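PDB 4TZM: protein HTP-2 from Caenorhabditis elegans, which is a meiotic HORMA domain protein of the chromosome axis that binds a closure motif peptide of its partner HTP-3. Local coordinates for residues Phe41-Ile46 with Ala99-Phe104; Gln91-Ala96 with Ala195-Lys200; Leu110-His115 with Glu187-Glu192; Ile122-Met127 with Tyr221-Gly226. One frame throughout, in Å; residues are numbered along the deposited sequence.

Interaction 1: residues Phe41-Ile46 with Ala99-Phe104; sequences FMIRAI and ATKDGF
I43 of helix 35-56 and K101 of helix 84-102 make the nearest approach here: I43 CD1 lies 3.7 Å from K101 CE, and the two side chains cross at about a right angle. The isoleucine keeps CG1 beside its backbone N and carries it out with chi2 at -176°, so the methyl at the end of the extended branch meets the aliphatic part of the lysine. This shortest touch is on the solvent side, where the exposed K101 runs on to a weak hydrogen bond with N40 on the first helix. The buried side, made by T100, is a wider-spaced fit: its OG1 faces M42 CB and I43 CG1, each 4.3 Å off, while the hydroxyl is hydrogen-bonded to G97 O and S39 OG, which satisfy its polar end. Just beyond, helix 84-102 ends in a Schellman motif, with F104 N bonded to A99 O at 2.9 Å and G103 taking the positive phi. Packing between the two helices continues toward I46, which reaches L93. Strand 123-133 backs the pair from the sheet, M127 and F129 meeting I46 and Y131 meeting T100, and helix 164-185 covers F41 and A45.

Interaction 2: residues Gln91-Ala96 with Ala195-Lys200; sequences QLLRAA and ANFRLK
L93 puts one methyl over the face of the F197 ring. The CD2 carbon stands 4.0 Å from the ring centroid and 27° off the normal, a CH-pi contact displaced toward the far end of the ring, where CE1 and CZ are the nearest atoms. The C-alpha to C-beta bond of L93 does not aim at the strand; chi1 of -58° sets CG beside the backbone N, and the branch beyond it swings CD2 back over the phenyl. F197 also has its CG beside the backbone N, and the two side chains meet at about a right angle. The residue before L93, L92, is directed toward the strand and brings CD1 to 4.3 Å from F197 CD2, approaching the ring obliquely. Farther along, L199 holds its CG between its backbone N and carbonyl carbon, and of its two branches CD2 is the one that meets A96, 4.4 Å from A96 CB. Helix 84-102 thus packs on strand 193-201 of the HORMA domain's antiparallel sheet, the two short segments running nearly parallel, 10° apart, with axes 10.7 Å from each other. The strand also has an outer partner: the bound peptide pairs antiparallel with it, so the sheet runs on into the closure motif. On the face turned from the helix, R198 NE gives a hydrogen bond of 3.0 Å to N196 OD1, meeting a lone pair in the carbonyl plane, although the oxygen is tilted out of the guanidinium plane; its NH1 and NH2 go to F220 O and D118 O.

Interaction 3: residues Leu110-His115 with Glu187-Glu192; sequences LVVTEH and EPLPAE
V112 and L189 face each other, the C-alpha to C-beta bond of each directed at the other segment. Their closest methyls, V112 CG1 and L189 CD2, are 4.3 Å apart, a light apolar touch between a buried strand residue and a partly exposed loop residue. In V112, chi1 of -176° turns CG1 away from the backbone N, toward the leucine; in L189, CD1 continues the chain and CD2, the other branch, turns to V112. L189 also touches E123 on the neighbouring strand and R57 of a loop.

At the other end the chains approach by backbone: E114 CA lies 4.2 Å from E192 O. The C-alpha to C-beta bonds of E114 and E192 run alongside the other segment, neither at it nor from it, and both residues are exposed. H115 begins by pointing away, yet its end comes nearer to 187-192. Within its own segment, its ring has E114 CG over the centre, 3.9 Å above the plane. H115 ND1 and E192 OE1 remain 6.0 Å apart, too far for contact, though a protonated imidazole would probably feel the carboxylate weakly. T113 OG1 bonds H115 O across the turn at 2.9 Å, from well above the carbonyl plane, and more weakly T194 O; D118 takes up the H115 amide.

The touching parts run 46° apart. What they form is plain packing at the far end of the HORMA domain's sheet: the loop that leads from helix 164-185 into strand 193-201 lies over the end of strand 105-113.

Interaction 4: residues Ile122-Met127 with Tyr221-Gly226; sequences IEVFSM and YTLPDG
This contact lies on the sheet of the HORMA domain, where the loop between strands 214-217 and 228-235 folds back over strand 123-133 next to a classic beta bulge, I122 and E123 both facing V112. V124 carries it. Its two methyls spread over one face of the Y221 ring: CG1 is 4.2 Å from the ring centroid and 28° off the normal, a CH-pi contact, while CG2 sits toward the rim, 3.9 Å from Y221 CD1. The two side chains come from opposite directions, the valine from the strand and the tyrosine from the loop. With chi1 at 64°, Y221 holds its CG between the backbone N and the carbonyl carbon, and from there the ring extends along the strand until OH stands 3.9 Å from S126 CB. The valine's CG2 is shared, since L223 CD2 also reaches it at 4.1 Å; that leucine starts alongside the strand and its end turns in, to rest on W247 as well. The phenol OH is hydrogen-bonded to E107 OE2, on the neighbouring strand 105-113, and the ring also touches S109 and V111. Across the two segments there is no hydrogen bond; the contact is mainly methyl and ring packing. The V124 methyls cover one face of the ring, and the bond to E107 probably restricts its far end.

In the fold
Three strands of the six-stranded antiparallel sheet tie interactions 2, 3 and 4 together: 105-113 pairs with both 193-201 and 123-133. Interactions 3 and 4 lie closest, centres about 11 Å apart, and share the backbone pairing of V112 with I122. Interaction 1 joins two helices and meets interaction 2 on helix 84-102, centres about 12 Å apart, while its I46 touches M127 of interaction 4; its centre is about 27 Å from that of interaction 3, on the opposite side of the chain's centre. Along the chain 1 and 2 cross, 1 closes before 3 and 4 open, and 2 spans 3 and crosses 4. Helices and loops thus pack round one sheet, whose strand 193-201 receives the peptide.

Interaction 1: residues Phe41-Ile46 with Ala99-Phe104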
# COMPACT_ATOMS: atom_id res chain seq x y z
N PHE A 41 1.51 -11.16 1.07
CA PHE A 41 2.17 -10.10 1.81
C PHE A 41 1.74 -8.72 1.31
O PHE A 41 1.53 -7.81 2.10
CB PHE A 41 3.69 -10.23 1.74
CG PHE A 41 4.39 -9.05 2.34
CD1 PHE A 41 4.57 -8.97 3.71
CD2 PHE A 41 4.81 -8.00 1.55
CE1 PHE A 41 5.18 -7.88 4.28
CE2 PHE A 41 5.42 -6.90 2.11
CZ PHE A 41 5.61 -6.84 3.48
N MET A 42 1.64 -8.55 -0.01
CA MET A 42 1.26 -7.25 -0.57
C MET A 42 -0.15 -6.86 -0.13
O MET A 42 -0.43 -5.69 0.12
CB MET A 42 1.34 -7.27 -2.10
CG MET A 42 2.75 -7.38 -2.67
SD MET A 42 3.88 -6.14 -2.00
CE MET A 42 5.01 -5.94 -3.36
N ILE A 43 -1.04 -7.85 -0.05
CA ILE A 43 -2.40 -7.64 0.43
C ILE A 43 -2.40 -7.08 1.86
O ILE A 43 -3.10 -6.11 2.15
CB ILE A 43 -3.21 -8.96 0.39
CG1 ILE A 43 -3.24 -9.50 -1.04
CG2 ILE A 43 -4.62 -8.74 0.92
CD1 ILE A 43 -4.09 -10.73 -1.22
N ARG A 44 -1.59 -7.68 2.73
CA ARG A 44 -1.47 -7.21 4.10
C ARG A 44 -0.79 -5.85 4.15
O ARG A 44 -1.13 -5.01 4.98
CB ARG A 44 -0.71 -8.23 4.96
CG ARG A 44 -1.24 -9.66 4.89
CD ARG A 44 -2.72 -9.76 5.27
NE ARG A 44 -2.96 -9.55 6.70
CZ ARG A 44 -3.78 -8.63 7.19
NH1 ARG A 44 -4.44 -7.83 6.37
NH2 ARG A 44 -3.94 -8.50 8.50
N ALA A 45 0.17 -5.63 3.25
CA ALA A 45 0.88 -4.35 3.18
C ALA A 45 -0.05 -3.20 2.79
O ALA A 45 0.03 -2.11 3.37
CB ALA A 45 2.04 -4.45 2.20
N ILE A 46 -0.91 -3.43 1.81
CA ILE A 46 -1.89 -2.43 1.40
C ILE A 46 -2.79 -2.07 2.57
O ILE A 46 -3.05 -0.89 2.83
CB ILE A 46 -2.76 -2.93 0.22
CG1 ILE A 46 -1.90 -3.16 -1.03
CG2 ILE A 46 -3.86 -1.93 -0.08
CD1 ILE A 46 -2.66 -3.80 -2.18
N ALA A 99 -6.22 -8.48 -6.37
CA ALA A 99 -5.88 -8.30 -7.77
C ALA A 99 -4.37 -8.42 -8.05
O ALA A 99 -3.97 -8.50 -9.21
CB ALA A 99 -6.39 -6.95 -8.26
N THR A 100 -3.54 -8.44 -7.01
CA THR A 100 -2.11 -8.65 -7.23
C THR A 100 -1.81 -10.13 -7.46
O THR A 100 -0.78 -10.47 -8.03
CB THR A 100 -1.22 -8.12 -6.07
OG1 THR A 100 -1.45 -8.90 -4.88
CG2 THR A 100 -1.48 -6.65 -5.79
N LYS A 101 -2.72 -11.00 -7.02
CA LYS A 101 -2.56 -12.43 -7.27
C LYS A 101 -2.74 -12.72 -8.75
O LYS A 101 -1.95 -13.46 -9.34
CB LYS A 101 -3.56 -13.24 -6.45
CG LYS A 101 -3.34 -13.11 -4.96
CD LYS A 101 -4.22 -14.04 -4.17
CE LYS A 101 -3.77 -14.07 -2.73
NZ LYS A 101 -4.77 -14.72 -1.84
N ASP A 102 -3.77 -12.13 -9.33
CA ASP A 102 -4.00 -12.25 -10.76
C ASP A 102 -2.93 -11.48 -11.54
O ASP A 102 -2.64 -11.79 -12.69
CB ASP A 102 -5.39 -11.73 -11.13
CG ASP A 102 -6.50 -12.40 -10.33
OD1 ASP A 102 -6.27 -12.76 -9.16
OD2 ASP A 102 -7.61 -12.56 -10.88
N GLY A 103 -2.35 -10.47 -10.90
CA GLY A 103 -1.35 -9.62 -11.52
C GLY A 103 -1.96 -8.50 -12.35
O GLY A 103 -1.39 -8.10 -13.36
N PHE A 104 -3.10 -7.99 -11.91
CA PHE A 104 -3.88 -7.05 -12.72
C PHE A 104 -3.84 -5.62 -12.19
O PHE A 104 -4.29 -4.69 -12.87
CB PHE A 104 -5.33 -7.52 -12.82
CG PHE A 104 -5.51 -8.80 -13.59
CD1 PHE A 104 -4.53 -9.26 -14.45
CD2 PHE A 104 -6.67 -9.54 -13.45
CE1 PHE A 104 -4.70 -10.44 -15.16
CE2 PHE A 104 -6.85 -10.72 -14.15
CZ PHE A 104 -5.86 -11.17 -15.01

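Interaction 2: residues Gln91-Ala96 with Ala195-Lys200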
# COMPACT_ATOMS: atom_id res chain seq x y z
N GLN A 91 -12.44 -3.93 3.07
CA GLN A 91 -12.80 -4.82 1.96
C GLN A 91 -12.40 -4.23 0.62
O GLN A 91 -11.97 -4.96 -0.27
CB GLN A 91 -14.30 -5.13 2.00
CG GLN A 91 -14.65 -6.22 2.99
CD GLN A 91 -16.01 -6.84 2.74
OE1 GLN A 91 -16.62 -6.60 1.71
NE2 GLN A 91 -16.49 -7.64 3.70
N LEU A 92 -12.55 -2.91 0.49
CA LEU A 92 -11.98 -2.19 -0.64
C LEU A 92 -10.52 -2.57 -0.81
O LEU A 92 -10.09 -2.97 -1.89
CB LEU A 92 -12.11 -0.68 -0.45
CG LEU A 92 -13.49 -0.07 -0.55
CD1 LEU A 92 -13.41 1.41 -0.23
CD2 LEU A 92 -14.04 -0.28 -1.95
N LEU A 93 -9.77 -2.45 0.28
CA LEU A 93 -8.33 -2.68 0.25
C LEU A 93 -8.01 -4.15 -0.02
O LEU A 93 -7.01 -4.45 -0.66
CB LEU A 93 -7.70 -2.24 1.57
CG LEU A 93 -7.94 -0.77 1.90
CD1 LEU A 93 -7.33 -0.41 3.25
CD2 LEU A 93 -7.37 0.11 0.80
N ARG A 94 -8.87 -5.05 0.46
CA ARG A 94 -8.66 -6.48 0.26
C ARG A 94 -8.92 -6.85 -1.20
O ARG A 94 -8.21 -7.67 -1.78
CB ARG A 94 -9.57 -7.29 1.18
CG ARG A 94 -9.47 -8.80 0.97
CD ARG A 94 -8.12 -9.34 1.43
NE ARG A 94 -7.95 -10.76 1.12
CZ ARG A 94 -8.44 -11.75 1.86
NH1 ARG A 94 -9.14 -11.47 2.96
NH2 ARG A 94 -8.25 -13.01 1.51
N ALA A 95 -9.94 -6.23 -1.78
CA ALA A 95 -10.27 -6.46 -3.19
C ALA A 95 -9.12 -6.04 -4.09
O ALA A 95 -8.77 -6.76 -5.03
CB ALA A 95 -11.54 -5.72 -3.57
N ALA A 96 -8.55 -4.87 -3.82
CA ALA A 96 -7.44 -4.36 -4.61
C ALA A 96 -6.21 -5.24 -4.43
O ALA A 96 -5.51 -5.55 -5.40
CB ALA A 96 -7.13 -2.93 -4.22
N ALA A 195 -12.09 12.29 0.39
CA ALA A 195 -11.07 11.26 0.27
C ALA A 195 -11.58 10.10 -0.58
O ALA A 195 -12.72 9.66 -0.42
CB ALA A 195 -10.64 10.76 1.65
N ASN A 196 -10.73 9.61 -1.47
CA ASN A 196 -11.12 8.62 -2.47
C ASN A 196 -10.05 7.55 -2.68
O ASN A 196 -8.85 7.82 -2.54
CB ASN A 196 -11.42 9.33 -3.79
CG ASN A 196 -12.53 8.66 -4.57
OD1 ASN A 196 -12.59 8.77 -5.80
ND2 ASN A 196 -13.42 7.98 -3.87
N PHE A 197 -10.48 6.34 -3.01
CA PHE A 197 -9.57 5.28 -3.45
C PHE A 197 -9.73 5.07 -4.95
O PHE A 197 -10.82 4.75 -5.42
CB PHE A 197 -9.83 3.98 -2.70
CG PHE A 197 -9.18 3.92 -1.35
CD1 PHE A 197 -7.81 3.75 -1.23
CD2 PHE A 197 -9.94 4.01 -0.19
CE1 PHE A 197 -7.21 3.69 0.01
CE2 PHE A 197 -9.34 3.95 1.05
CZ PHE A 197 -7.98 3.79 1.15
N ARG A 198 -8.65 5.26 -5.69
CA ARG A 198 -8.69 5.13 -7.14
C ARG A 198 -7.54 4.25 -7.62
O ARG A 198 -6.43 4.35 -7.12
CB ARG A 198 -8.61 6.51 -7.81
CG ARG A 198 -9.59 7.53 -7.24
CD ARG A 198 -9.45 8.89 -7.90
NE ARG A 198 -10.22 9.91 -7.20
CZ ARG A 198 -10.35 11.17 -7.61
NH1 ARG A 198 -9.76 11.57 -8.73
NH2 ARG A 198 -11.07 12.03 -6.90
N LEU A 199 -7.82 3.38 -8.58
CA LEU A 199 -6.81 2.43 -9.02
C LEU A 199 -6.66 2.36 -10.53
O LEU A 199 -7.51 2.85 -11.28
CB LEU A 199 -7.11 1.03 -8.44
CG LEU A 199 -8.44 0.33 -8.71
CD1 LEU A 199 -8.45 -0.36 -10.06
CD2 LEU A 199 -8.71 -0.69 -7.61
N LYS A 200 -5.57 1.75 -10.97
CA LYS A 200 -5.29 1.60 -12.39
C LYS A 200 -5.01 0.14 -12.69
O LYS A 200 -4.15 -0.48 -12.06
CB LYS A 200 -4.11 2.47 -12.80
CG LYS A 200 -3.69 2.35 -14.26
CD LYS A 200 -2.48 3.22 -14.55
CE LYS A 200 -2.03 3.09 -16.00
NZ LYS A 200 -0.79 3.87 -16.25

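Interaction 3: residues Leu110-His115 with Glu187-Glu192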
# COMPACT_ATOMS: atom_id res chain seq x y z
N LEU A 110 -4.70 6.52 -2.60
CA LEU A 110 -5.61 7.27 -1.74
C LEU A 110 -5.59 8.72 -2.20
O LEU A 110 -4.57 9.40 -2.07
CB LEU A 110 -5.21 7.15 -0.28
CG LEU A 110 -6.01 8.04 0.67
CD1 LEU A 110 -7.50 7.82 0.46
CD2 LEU A 110 -5.62 7.79 2.12
N VAL A 111 -6.71 9.19 -2.72
CA VAL A 111 -6.77 10.50 -3.36
C VAL A 111 -7.64 11.49 -2.59
O VAL A 111 -8.82 11.22 -2.34
CB VAL A 111 -7.28 10.38 -4.81
CG1 VAL A 111 -7.53 11.75 -5.41
CG2 VAL A 111 -6.30 9.58 -5.65
N VAL A 112 -7.06 12.63 -2.23
CA VAL A 112 -7.80 13.65 -1.49
C VAL A 112 -8.06 14.88 -2.37
O VAL A 112 -7.14 15.45 -2.95
CB VAL A 112 -7.06 14.08 -0.22
CG1 VAL A 112 -7.89 15.08 0.57
CG2 VAL A 112 -6.74 12.86 0.63
N THR A 113 -9.33 15.27 -2.46
CA THR A 113 -9.74 16.44 -3.24
C THR A 113 -10.61 17.36 -2.39
O THR A 113 -11.22 16.91 -1.42
CB THR A 113 -10.53 16.04 -4.50
OG1 THR A 113 -11.68 15.28 -4.12
CG2 THR A 113 -9.66 15.22 -5.44
N GLU A 114 -10.67 18.63 -2.75
CA GLU A 114 -11.52 19.58 -2.03
C GLU A 114 -13.00 19.31 -2.32
O GLU A 114 -13.83 19.32 -1.41
CB GLU A 114 -11.16 21.02 -2.39
CG GLU A 114 -11.13 21.32 -3.88
CD GLU A 114 -10.90 22.79 -4.18
OE1 GLU A 114 -10.85 23.59 -3.22
OE2 GLU A 114 -10.76 23.14 -5.37
N HIS A 115 -13.32 19.05 -3.58
CA HIS A 115 -14.70 18.77 -3.97
C HIS A 115 -14.85 17.34 -4.47
O HIS A 115 -13.97 16.80 -5.15
CB HIS A 115 -15.17 19.76 -5.04
CG HIS A 115 -15.03 21.19 -4.63
ND1 HIS A 115 -15.18 21.61 -3.32
CD2 HIS A 115 -14.74 22.30 -5.35
CE1 HIS A 115 -15.00 22.92 -3.26
NE2 HIS A 115 -14.73 23.36 -4.48
N GLU A 187 1.54 19.49 6.56
CA GLU A 187 0.56 20.36 7.19
C GLU A 187 -0.73 19.58 7.38
O GLU A 187 -0.97 18.60 6.68
CB GLU A 187 0.31 21.61 6.35
CG GLU A 187 0.99 22.88 6.84
CD GLU A 187 0.43 24.13 6.19
OE1 GLU A 187 -0.44 23.99 5.30
OE2 GLU A 187 0.85 25.24 6.56
N PRO A 188 -1.58 20.01 8.33
CA PRO A 188 -2.90 19.39 8.47
C PRO A 188 -3.75 19.56 7.21
O PRO A 188 -3.59 20.57 6.52
CB PRO A 188 -3.53 20.14 9.65
CG PRO A 188 -2.35 20.71 10.42
CD PRO A 188 -1.32 21.02 9.37
N LEU A 189 -4.62 18.61 6.93
CA LEU A 189 -5.54 18.72 5.80
C LEU A 189 -6.53 19.86 6.05
O LEU A 189 -6.84 20.17 7.20
CB LEU A 189 -6.29 17.41 5.56
CG LEU A 189 -5.51 16.31 4.83
CD1 LEU A 189 -6.33 15.02 4.76
CD2 LEU A 189 -5.13 16.78 3.43
N PRO A 190 -7.02 20.50 4.97
CA PRO A 190 -8.03 21.56 5.09
C PRO A 190 -9.30 21.07 5.77
O PRO A 190 -9.50 19.86 5.93
CB PRO A 190 -8.31 21.94 3.63
CG PRO A 190 -7.06 21.58 2.90
CD PRO A 190 -6.55 20.34 3.58
N ALA A 191 -10.16 22.01 6.18
CA ALA A 191 -11.37 21.68 6.92
C ALA A 191 -12.37 20.89 6.08
O ALA A 191 -13.17 20.12 6.61
CB ALA A 191 -12.02 22.95 7.46
N GLU A 192 -12.32 21.09 4.77
CA GLU A 192 -13.22 20.40 3.86
C GLU A 192 -12.46 19.65 2.78
O GLU A 192 -11.61 20.22 2.10
CB GLU A 192 -14.20 21.39 3.22
CG GLU A 192 -15.12 22.08 4.22
CD GLU A 192 -16.08 23.03 3.55
OE1 GLU A 192 -15.83 23.40 2.38
OE2 GLU A 192 -17.08 23.42 4.18

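Interaction 4: residues Ile122-Met127 with Tyr221-Gly226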
# COMPACT_ATOMS: atom_id res chain seq x y z
N ILE A 122 -5.41 17.29 -4.12
CA ILE A 122 -4.61 18.18 -3.29
C ILE A 122 -3.63 17.36 -2.46
O ILE A 122 -2.68 17.89 -1.88
CB ILE A 122 -5.49 19.04 -2.36
CG1 ILE A 122 -6.13 18.19 -1.27
CG2 ILE A 122 -6.56 19.78 -3.16
CD1 ILE A 122 -6.66 18.99 -0.09
N GLU A 123 -3.86 16.04 -2.43
CA GLU A 123 -2.97 15.11 -1.74
C GLU A 123 -3.17 13.68 -2.25
O GLU A 123 -4.31 13.23 -2.40
CB GLU A 123 -3.20 15.16 -0.22
CG GLU A 123 -2.29 14.26 0.58
CD GLU A 123 -2.27 14.61 2.06
OE1 GLU A 123 -1.63 15.62 2.43
OE2 GLU A 123 -2.91 13.89 2.85
N VAL A 124 -2.07 12.98 -2.52
CA VAL A 124 -2.14 11.61 -3.02
C VAL A 124 -1.13 10.69 -2.33
O VAL A 124 0.06 11.01 -2.25
CB VAL A 124 -1.88 11.54 -4.54
CG1 VAL A 124 -1.77 10.09 -5.00
CG2 VAL A 124 -2.98 12.25 -5.31
N PHE A 125 -1.61 9.56 -1.83
CA PHE A 125 -0.73 8.49 -1.38
C PHE A 125 -0.86 7.30 -2.34
O PHE A 125 -1.90 6.65 -2.38
CB PHE A 125 -1.07 8.07 0.05
CG PHE A 125 -0.56 9.02 1.09
CD1 PHE A 125 -1.29 10.16 1.42
CD2 PHE A 125 0.65 8.80 1.73
CE1 PHE A 125 -0.82 11.04 2.38
CE2 PHE A 125 1.12 9.68 2.69
CZ PHE A 125 0.39 10.80 3.02
N SER A 126 0.20 7.04 -3.10
CA SER A 126 0.14 6.05 -4.17
C SER A 126 1.03 4.84 -3.91
O SER A 126 2.14 4.97 -3.39
CB SER A 126 0.51 6.68 -5.51
OG SER A 126 1.83 7.19 -5.48
N MET A 127 0.53 3.66 -4.28
CA MET A 127 1.31 2.44 -4.21
C MET A 127 1.33 1.76 -5.58
O MET A 127 0.33 1.19 -6.01
CB MET A 127 0.75 1.50 -3.13
CG MET A 127 1.68 0.33 -2.79
SD MET A 127 1.14 -0.64 -1.36
CE MET A 127 0.76 0.65 -0.18
N TYR A 221 -6.36 10.38 -11.58
CA TYR A 221 -6.16 11.64 -10.88
C TYR A 221 -5.08 12.46 -11.56
O TYR A 221 -4.20 11.92 -12.22
CB TYR A 221 -5.81 11.40 -9.40
CG TYR A 221 -4.50 10.69 -9.16
CD1 TYR A 221 -3.29 11.39 -9.13
CD2 TYR A 221 -4.47 9.32 -8.93
CE1 TYR A 221 -2.10 10.73 -8.91
CE2 TYR A 221 -3.27 8.66 -8.70
CZ TYR A 221 -2.09 9.37 -8.70
OH TYR A 221 -0.90 8.72 -8.47
N THR A 222 -5.14 13.78 -11.39
CA THR A 222 -4.12 14.67 -11.93
C THR A 222 -3.53 15.49 -10.79
O THR A 222 -4.16 15.66 -9.74
CB THR A 222 -4.71 15.60 -13.02
OG1 THR A 222 -5.48 14.83 -13.95
CG2 THR A 222 -3.60 16.34 -13.76
N LEU A 223 -2.30 15.97 -10.98
CA LEU A 223 -1.62 16.74 -9.95
C LEU A 223 -1.50 18.20 -10.36
O LEU A 223 -1.60 18.53 -11.54
CB LEU A 223 -0.23 16.16 -9.69
CG LEU A 223 -0.15 14.66 -9.40
CD1 LEU A 223 1.30 14.21 -9.29
CD2 LEU A 223 -0.91 14.33 -8.12
N PRO A 224 -1.32 19.10 -9.38
CA PRO A 224 -0.90 20.47 -9.69
C PRO A 224 0.49 20.47 -10.31
O PRO A 224 1.17 19.44 -10.27
CB PRO A 224 -0.90 21.16 -8.32
CG PRO A 224 -1.83 20.34 -7.49
CD PRO A 224 -1.65 18.93 -7.95
N ASP A 225 0.91 21.59 -10.87
CA ASP A 225 2.20 21.66 -11.55
C ASP A 225 3.35 21.90 -10.58
O ASP A 225 4.50 21.56 -10.87
CB ASP A 225 2.18 22.74 -12.62
CG ASP A 225 1.25 22.40 -13.77
OD1 ASP A 225 1.62 21.54 -14.60
OD2 ASP A 225 0.15 22.99 -13.85
N GLY A 226 3.05 22.47 -9.42
CA GLY A 226 4.08 22.78 -8.44
C GLY A 226 3.98 21.95 -7.18
O GLY A 226 4.58 22.30 -6.16